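Local structure of pectate lyase (Bacillus subtilis subsp. subtilis str. 168, 5X2I) at residues 43-48 / 121-126. The protein cleaves polygalacturonate by calcium-dependent elimination, releasing oligosaccharides with unsaturated non-reducing ends. Sequence-based numbering, arbitrary orientation.
Sequences SALGKE and VMVDIP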
loop_
_atom_site.group_PDB
_atom_site.type_symbol
_atom_site.label_atom_id
_atom_site.label_comp_id
_atom_site.label_asym_id
_atom_site.label_seq_id
_atom_site.Cartn_x
_atom_site.Cartn_y
_atom_site.Cartn_z
ATOM N N SER A 43 18.294 14.024 4.200
ATOM C CA SER A 43 18.909 14.878 5.211
ATOM C C SER A 43 17.860 15.431 6.160
ATOM O O SER A 43 18.131 15.582 7.334
ATOM C CB SER A 43 19.617 16.084 4.577
ATOM O OG SER A 43 20.881 15.683 4.199
ATOM N N ALA A 44 16.684 15.765 5.620
ATOM C CA ALA A 44 15.611 16.299 6.398
ATOM C C ALA A 44 15.024 15.235 7.381
ATOM O O ALA A 44 14.624 15.559 8.518
ATOM C CB ALA A 44 14.549 16.832 5.467
ATOM N N LEU A 45 14.910 14.000 6.885
ATOM C CA LEU A 45 14.439 12.888 7.719
ATOM C C LEU A 45 15.415 12.560 8.855
ATOM O O LEU A 45 14.981 12.300 9.969
ATOM C CB LEU A 45 14.199 11.627 6.878
ATOM C CG LEU A 45 13.027 11.683 5.876
ATOM C CD1 LEU A 45 13.075 10.433 5.008
ATOM C CD2 LEU A 45 11.669 11.798 6.551
ATOM N N GLY A 46 16.721 12.557 8.562
ATOM C CA GLY A 46 17.742 12.216 9.567
ATOM C C GLY A 46 17.577 10.763 9.900
ATOM O O GLY A 46 16.965 9.990 9.130
ATOM N N LYS A 47 18.082 10.383 11.063
ATOM C CA LYS A 47 18.071 8.989 11.446
ATOM C C LYS A 47 16.717 8.545 11.915
ATOM O O LYS A 47 15.842 9.372 12.230
ATOM C CB LYS A 47 19.169 8.712 12.482
ATOM C CG LYS A 47 20.521 8.541 11.805
ATOM C CD LYS A 47 20.585 7.178 11.128
ATOM C CE LYS A 47 21.874 6.930 10.330
ATOM N NZ LYS A 47 22.867 6.183 11.144
ATOM N N GLU A 48 16.557 7.234 11.932
ATOM C CA GLU A 48 15.339 6.536 12.352
ATOM C C GLU A 48 14.714 7.045 13.643
ATOM O O GLU A 48 13.497 6.945 13.831
ATOM C CB GLU A 48 15.699 5.091 12.652
ATOM C CG GLU A 48 15.172 4.067 11.706
ATOM C CD GLU A 48 15.373 2.718 12.340
ATOM O OE1 GLU A 48 16.533 2.313 12.508
ATOM O OE2 GLU A 48 14.381 2.093 12.731
ATOM N N VAL A 121 16.352 3.037 -2.324
ATOM C CA VAL A 121 14.919 3.346 -2.540
ATOM C C VAL A 121 14.099 3.414 -1.271
ATOM O O VAL A 121 13.112 4.156 -1.255
ATOM C CB VAL A 121 14.201 2.441 -3.589
ATOM C CG1 VAL A 121 14.886 2.560 -4.949
ATOM C CG2 VAL A 121 14.104 0.979 -3.198
ATOM N N MET A 122 14.477 2.641 -0.237
ATOM C CA MET A 122 13.724 2.570 0.987
ATOM C C MET A 122 14.247 3.564 1.979
ATOM O O MET A 122 15.422 3.542 2.328
ATOM C CB MET A 122 13.773 1.183 1.615
ATOM C CG MET A 122 12.721 0.979 2.683
ATOM S SD MET A 122 12.617 -0.709 3.245
ATOM C CE MET A 122 12.068 -1.573 1.778
ATOM N N VAL A 123 13.355 4.410 2.471
ATOM C CA VAL A 123 13.744 5.414 3.427
ATOM C C VAL A 123 12.798 5.312 4.637
ATOM O O VAL A 123 11.551 5.164 4.488
ATOM C CB VAL A 123 13.704 6.722 2.597
ATOM C CG1 VAL A 123 12.635 7.688 2.992
ATOM C CG2 VAL A 123 15.104 7.246 2.297
ATOM N N ASP A 124 13.358 5.364 5.847
ATOM C CA ASP A 124 12.587 5.285 7.067
ATOM C C ASP A 124 12.079 6.619 7.531
ATOM O O ASP A 124 12.832 7.614 7.552
ATOM C CB ASP A 124 13.422 4.658 8.194
ATOM C CG ASP A 124 13.658 3.174 7.959
ATOM O OD1 ASP A 124 12.990 2.530 7.126
ATOM O OD2 ASP A 124 14.566 2.660 8.596
ATOM N N ILE A 125 10.813 6.661 7.934
ATOM C CA ILE A 125 10.239 7.924 8.361
ATOM C C ILE A 125 10.226 7.954 9.917
ATOM O O ILE A 125 9.571 7.151 10.560
ATOM C CB ILE A 125 8.825 8.188 7.797
ATOM C CG1 ILE A 125 8.753 7.836 6.302
ATOM C CG2 ILE A 125 8.430 9.634 8.113
ATOM C CD1 ILE A 125 9.670 8.697 5.447
ATOM N N PRO A 126 10.997 8.845 10.509
ATOM C CA PRO A 126 11.030 8.869 11.998
ATOM C C PRO A 126 9.750 9.435 12.627
ATOM O O PRO A 126 8.867 9.994 11.937
ATOM C CB PRO A 126 12.246 9.761 12.274
ATOM C CG PRO A 126 12.139 10.784 11.202
ATOM C CD PRO A 126 11.590 10.062 9.956
#
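L45, at the end of helix 38-45, drives its isobutyl group against V123, I125 and P126, at the edge of a parallel sheet in the right-handed parallel beta-helix fold of polysaccharide lyase family 1. Strand 122-124 is the outermost of that sheet, joined by backbone hydrogen bonds to strand 144-147; A44 of the helix touches strands 32-35 and 54-58, the first of the coil. The apolar side is tight: L45 CD1 lies 3.4 Å from V123 CG1, shorter than usual carbon contact, the two side chains crossing near a right angle. The same methyl reaches I125 CD1 at 3.8 Å. With CG anti to the carbonyl carbon (chi1 -68°) and chi2 at 172°, CD1 turns to V123 and CD2 to P126 CD, 3.8 Å away; the L45 side chain also touches I56. Cutting L45 back to an alanine removes CG and both methyls, and is likely to leave V123 CG1, I125 CD1 and the proline ring facing a gap. P126 CG also packs 3.4 Å from L45 O.

These four residues are buried, whereas on the looser, polar side E48 is exposed and D124 partly so. Their side chains run side by side, carboxylate planes 59° apart, with E48 OE2 and D124 OD2 4.2 Å apart. K148 probably eases this like-charge proximity, forming a salt bridge with E48 and a weak, long ion pair with D124, whose OD1 accepts a hydrogen bond from Q146. The closest approach of these two acidic side chains is E48 CG to D124 OD2, 3.5 Å.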